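Local coordinates for TodX (Pseudomonas putida, PDB 3BS0), which probably carries toluene and related aromatic hydrocarbons across the outer membrane as a beta barrel of the FadL family, at residues Gly10-Ala15 and Ser21-Gly26; Leu37-Asp42 and Gly224-Leu229. All coordinates share one frame; numbering follows the deposited sequence.

Both interactions involve the N-terminal segment before strand 44-60; in this family that segment plugs the barrel. Interaction 1 is internal to that plug. Interaction 2 joins its far end to the barrel wall. Their centres are about 12 Å apart, and lie about 17 Å (interaction 1) and 27 Å (interaction 2) from the centre of the chain. The two touch directly. Y24 CE1 packs on A40 CB at 3.3 Å, and S22 CB meets T226 CG2 at 3.6 Å. Segment 21-26 therefore bridges the two: one part of it meets helix 11-15, and other parts meet 37-42 and the wall strand.

Interaction 1 (Gly10-Ala15 and Ser21-Gly26); sequences GAISRA and SSYYTG
I12 and S13 pack against Y23 and T25 in a van der Waals contact of mixed character within the N-terminal plug, where the short helix 11-15 meets the loop that follows it. No hydrogen bond crosses between the segments. I12 and T25 have the largest shares of the contact. The CG1 of I12 lies anti to the backbone N (chi1 154°), and this branch runs out to Y23, where I12 CD1 sits 3.6 Å from Y23 CE1. I12 CD1 lies at the edge of the ring, near its plane. The two side chains pass alongside each other in opposite directions. The other branch of I12 points elsewhere: CG2 neighbours the carbonyl O of T25. The backbones come nearest at S13 and T25, with CA atoms 5.6 Å apart. There S13 CB rests 3.7 Å from T25 OG1 and 3.9 Å from T25 CG2. The hydroxyl of S13 is used elsewhere, in a hydrogen bond with the carbonyl O of T19. On the loop side, T25 OG1 lies on one face of the Y23 ring, 4.2 Å above its plane and offset toward the rim. The helix also touches the barrel wall: I12 reaches R351 and A15 reaches A395. The chemistry implies a fit by shape. The I12 methyl at the Y23 ring edge joins helix and loop, the T25 carbonyl is merely a neighbour, and the S13 hydroxyl ties down the link between them.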
loop_
_atom_site.group_PDB
_atom_site.type_symbol
_atom_site.label_atom_id
_atom_site.label_comp_id
_atom_site.label_asym_id
_atom_site.label_seq_id
_atom_site.Cartn_x
_atom_site.Cartn_y
_atom_site.Cartn_z
ATOM N N GLY A 10 -2.979 4.950 -10.972
ATOM C CA GLY A 10 -3.733 5.033 -12.205
ATOM C C GLY A 10 -3.565 3.831 -13.106
ATOM O O GLY A 10 -2.586 3.102 -13.005
ATOM N N ALA A 11 -4.521 3.630 -14.003
ATOM C CA ALA A 11 -4.479 2.500 -14.913
ATOM C C ALA A 11 -3.309 2.575 -15.897
ATOM O O ALA A 11 -2.725 1.559 -16.237
ATOM C CB ALA A 11 -5.807 2.391 -15.660
ATOM N N ILE A 12 -2.954 3.763 -16.362
ATOM C CA ILE A 12 -1.838 3.855 -17.295
ATOM C C ILE A 12 -0.467 3.845 -16.609
ATOM O O ILE A 12 0.484 3.234 -17.107
ATOM C CB ILE A 12 -1.931 5.117 -18.211
ATOM C CG1 ILE A 12 -0.526 5.518 -18.676
ATOM C CG2 ILE A 12 -2.615 6.264 -17.488
ATOM C CD1 ILE A 12 -0.481 6.107 -20.078
ATOM N N SER A 13 -0.377 4.523 -15.472
ATOM C CA SER A 13 0.862 4.598 -14.721
ATOM C C SER A 13 1.253 3.230 -14.168
ATOM O O SER A 13 2.435 2.944 -13.977
ATOM C CB SER A 13 0.707 5.598 -13.574
ATOM O OG SER A 13 1.935 5.813 -12.898
ATOM N N ARG A 14 0.256 2.387 -13.918
ATOM C CA ARG A 14 0.496 1.068 -13.367
ATOM C C ARG A 14 0.673 0.019 -14.437
ATOM O O ARG A 14 1.280 -1.025 -14.205
ATOM C CB ARG A 14 -0.648 0.648 -12.462
ATOM C CG ARG A 14 -0.432 -0.731 -11.882
ATOM C CD ARG A 14 -1.290 -0.965 -10.667
ATOM N NE ARG A 14 -1.523 0.272 -9.934
ATOM C CZ ARG A 14 -1.841 0.325 -8.646
ATOM N NH1 ARG A 14 -1.956 -0.797 -7.944
ATOM N NH2 ARG A 14 -2.055 1.497 -8.065
ATOM N N ALA A 15 0.122 0.279 -15.609
ATOM C CA ALA A 15 0.261 -0.657 -16.704
ATOM C C ALA A 15 1.663 -0.451 -17.288
ATOM O O ALA A 15 2.194 -1.300 -18.007
ATOM C CB ALA A 15 -0.805 -0.383 -17.749
ATOM N N SER A 21 7.125 9.933 -13.918
ATOM C CA SER A 21 7.810 11.217 -13.782
ATOM C C SER A 21 7.479 12.316 -14.790
ATOM O O SER A 21 7.556 13.500 -14.458
ATOM C CB SER A 21 9.328 11.004 -13.777
ATOM O OG SER A 21 9.752 10.431 -14.998
ATOM N N SER A 22 7.100 11.960 -16.011
ATOM C CA SER A 22 6.844 13.030 -16.961
ATOM C C SER A 22 6.014 12.770 -18.210
ATOM O O SER A 22 6.409 13.177 -19.305
ATOM C CB SER A 22 8.183 13.620 -17.368
ATOM O OG SER A 22 9.122 12.570 -17.567
ATOM N N TYR A 23 4.869 12.113 -18.054
ATOM C CA TYR A 23 3.981 11.868 -19.185
ATOM C C TYR A 23 2.543 11.755 -18.675
ATOM O O TYR A 23 2.328 11.314 -17.545
ATOM C CB TYR A 23 4.421 10.612 -19.948
ATOM C CG TYR A 23 4.159 9.288 -19.278
ATOM C CD1 TYR A 23 2.983 8.589 -19.528
ATOM C CD2 TYR A 23 5.114 8.700 -18.437
ATOM C CE1 TYR A 23 2.758 7.328 -18.968
ATOM C CE2 TYR A 23 4.904 7.444 -17.866
ATOM C CZ TYR A 23 3.721 6.761 -18.136
ATOM O OH TYR A 23 3.474 5.527 -17.573
ATOM N N TYR A 24 1.560 12.159 -19.482
ATOM C CA TYR A 24 0.176 12.086 -19.021
ATOM C C TYR A 24 -0.162 10.752 -18.367
ATOM O O TYR A 24 -0.161 9.697 -19.001
ATOM C CB TYR A 24 -0.844 12.370 -20.128
ATOM C CG TYR A 24 -2.200 12.714 -19.529
ATOM C CD1 TYR A 24 -2.302 13.669 -18.503
ATOM C CD2 TYR A 24 -3.366 12.061 -19.930
ATOM C CE1 TYR A 24 -3.523 13.951 -17.890
ATOM C CE2 TYR A 24 -4.600 12.348 -19.319
ATOM C CZ TYR A 24 -4.660 13.290 -18.297
ATOM O OH TYR A 24 -5.841 13.561 -17.641
ATOM N N THR A 25 -0.456 10.835 -17.076
ATOM C CA THR A 25 -0.783 9.679 -16.270
ATOM C C THR A 25 -2.267 9.719 -15.897
ATOM O O THR A 25 -2.830 8.746 -15.417
ATOM C CB THR A 25 0.132 9.674 -15.022
ATOM O OG1 THR A 25 1.248 8.805 -15.270
ATOM C CG2 THR A 25 -0.624 9.241 -13.767
ATOM N N GLY A 26 -2.903 10.856 -16.145
ATOM C CA GLY A 26 -4.309 10.973 -15.832
ATOM C C GLY A 26 -4.493 11.704 -14.529
ATOM O O GLY A 26 -3.537 12.273 -14.004
#

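Interaction 2 (Leu37-Asp42 and Gly224-Leu229)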
loop_
_atom_site.group_PDB
_atom_site.type_symbol
_atom_site.label_atom_id
_atom_site.label_comp_id
_atom_site.label_asym_id
_atom_site.label_seq_id
_atom_site.Cartn_x
_atom_site.Cartn_y
_atom_site.Cartn_z
ATOM N N LEU A 37 -0.086 16.955 -15.128
ATOM C CA LEU A 37 -1.474 17.229 -15.458
ATOM C C LEU A 37 -1.588 18.258 -16.577
ATOM O O LEU A 37 -2.636 18.376 -17.225
ATOM C CB LEU A 37 -2.246 17.712 -14.224
ATOM C CG LEU A 37 -2.469 16.698 -13.098
ATOM C CD1 LEU A 37 -3.184 17.404 -11.961
ATOM C CD2 LEU A 37 -3.273 15.486 -13.594
ATOM N N SER A 38 -0.509 18.998 -16.815
ATOM C CA SER A 38 -0.536 20.005 -17.866
ATOM C C SER A 38 -0.456 19.362 -19.242
ATOM O O SER A 38 -0.643 20.032 -20.261
ATOM C CB SER A 38 0.588 21.019 -17.674
ATOM O OG SER A 38 0.206 22.016 -16.749
ATOM N N PHE A 39 -0.199 18.058 -19.267
ATOM C CA PHE A 39 -0.136 17.325 -20.525
ATOM C C PHE A 39 -1.529 16.776 -20.814
ATOM O O PHE A 39 -1.724 15.970 -21.724
ATOM C CB PHE A 39 0.834 16.140 -20.447
ATOM C CG PHE A 39 2.220 16.495 -19.994
ATOM C CD1 PHE A 39 2.666 17.809 -19.989
ATOM C CD2 PHE A 39 3.085 15.499 -19.560
ATOM C CE1 PHE A 39 3.956 18.123 -19.545
ATOM C CE2 PHE A 39 4.366 15.804 -19.121
ATOM C CZ PHE A 39 4.802 17.115 -19.110
ATOM N N ALA A 40 -2.505 17.193 -20.026
ATOM C CA ALA A 40 -3.857 16.697 -20.227
ATOM C C ALA A 40 -4.557 17.371 -21.406
ATOM O O ALA A 40 -4.316 18.547 -21.704
ATOM C CB ALA A 40 -4.679 16.892 -18.963
ATOM N N PRO A 41 -5.437 16.623 -22.092
ATOM C CA PRO A 41 -6.155 17.193 -23.228
ATOM C C PRO A 41 -7.034 18.345 -22.756
ATOM O O PRO A 41 -7.528 18.343 -21.625
ATOM C CB PRO A 41 -6.954 16.010 -23.765
ATOM C CG PRO A 41 -7.156 15.153 -22.561
ATOM C CD PRO A 41 -5.830 15.223 -21.870
ATOM N N ASP A 42 -7.188 19.338 -23.626
ATOM C CA ASP A 42 -7.990 20.518 -23.357
ATOM C C ASP A 42 -9.285 20.139 -22.677
ATOM O O ASP A 42 -9.919 19.166 -23.057
ATOM C CB ASP A 42 -8.304 21.219 -24.666
ATOM C CG ASP A 42 -7.680 22.575 -24.755
ATOM O OD1 ASP A 42 -8.384 23.570 -24.459
ATOM O OD2 ASP A 42 -6.483 22.645 -25.107
ATOM N N GLY A 224 6.348 18.667 -8.019
ATOM C CA GLY A 224 7.251 18.181 -9.053
ATOM C C GLY A 224 7.328 19.095 -10.264
ATOM O O GLY A 224 6.876 20.240 -10.229
ATOM N N LEU A 225 7.901 18.595 -11.348
ATOM C CA LEU A 225 8.021 19.413 -12.540
ATOM C C LEU A 225 8.369 18.634 -13.787
ATOM O O LEU A 225 8.697 17.451 -13.727
ATOM C CB LEU A 225 9.051 20.526 -12.316
ATOM C CG LEU A 225 10.391 20.173 -11.662
ATOM C CD1 LEU A 225 11.227 19.290 -12.575
ATOM C CD2 LEU A 225 11.131 21.454 -11.332
ATOM N N THR A 226 8.289 19.308 -14.925
ATOM C CA THR A 226 8.591 18.674 -16.197
ATOM C C THR A 226 9.295 19.611 -17.171
ATOM O O THR A 226 9.265 20.836 -17.015
ATOM C CB THR A 226 7.310 18.122 -16.857
ATOM O OG1 THR A 226 6.250 19.077 -16.723
ATOM C CG2 THR A 226 6.898 16.825 -16.203
ATOM N N TYR A 227 9.935 19.017 -18.174
ATOM C CA TYR A 227 10.658 19.780 -19.183
ATOM C C TYR A 227 10.840 18.958 -20.462
ATOM O O TYR A 227 11.146 17.762 -20.405
ATOM C CB TYR A 227 12.025 20.191 -18.643
ATOM C CG TYR A 227 12.726 21.208 -19.510
ATOM C CD1 TYR A 227 12.477 22.575 -19.356
ATOM C CD2 TYR A 227 13.631 20.808 -20.500
ATOM C CE1 TYR A 227 13.117 23.516 -20.161
ATOM C CE2 TYR A 227 14.270 21.743 -21.313
ATOM C CZ TYR A 227 14.010 23.093 -21.136
ATOM O OH TYR A 227 14.650 24.014 -21.929
ATOM N N LYS A 228 10.657 19.609 -21.611
ATOM C CA LYS A 228 10.795 18.953 -22.912
ATOM C C LYS A 228 12.057 19.437 -23.610
ATOM O O LYS A 228 12.004 20.387 -24.385
ATOM C CB LYS A 228 9.600 19.285 -23.813
ATOM C CG LYS A 228 8.252 18.966 -23.221
ATOM C CD LYS A 228 7.168 19.871 -23.790
ATOM C CE LYS A 228 5.882 19.729 -22.975
ATOM N NZ LYS A 228 4.826 20.705 -23.354
ATOM N N LEU A 229 13.195 18.803 -23.354
ATOM C CA LEU A 229 14.411 19.245 -24.023
ATOM C C LEU A 229 14.276 19.061 -25.537
ATOM O O LEU A 229 14.579 19.978 -26.296
ATOM C CB LEU A 229 15.640 18.503 -23.478
ATOM C CG LEU A 229 15.662 16.982 -23.399
ATOM C CD1 LEU A 229 16.998 16.549 -22.830
ATOM C CD2 LEU A 229 14.531 16.485 -22.525
#
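The F39 ring meets T226 OG1 and K228 CE obliquely. Its leading atom is CZ. This carbon faces three atoms of the T226 side chain, 3.5 Å from CB, 3.4 Å from OG1 and 3.6 Å from CG2. CE1 is turned to the hydroxyl side of T226, and CE2 to the methyl side, with CG2 4.0 Å away. F39 and T226 approach from opposite directions. With CG anti to its carbonyl carbon (chi1 -54°), F39 sends the ring out from the 3-10 turn toward the strand. T226 has OG1 between its backbone N and carbonyl carbon (chi1 43°), and both of its branches face the ring. K228 adds a looser contact, its CE lying 4.2 Å from F39 CE1 at the margin of the patch. No hydrogen bond joins the two segments. The turn is closed by its own backbone bond, from A40 N to L37 O at 3.0 Å. With an alanine here the ring is gone, and T226 would probably face a gap, leaving the turn without its main hold on this strand. Further links to the wall are a weak hydrogen bond between S38 OG and S142 OG, and weak ones from R94 to the carbonyls of A40 and P41. Strand 214-228 is itself fixed by backbone bonds, L225 with A237 and Y227 with L235. T226 points toward the plug, whereas Y227 points away from it and lies on the surface. This arrangement, an N-terminal plug packed against the inner side of an antiparallel barrel, is characteristic of the FadL family fold.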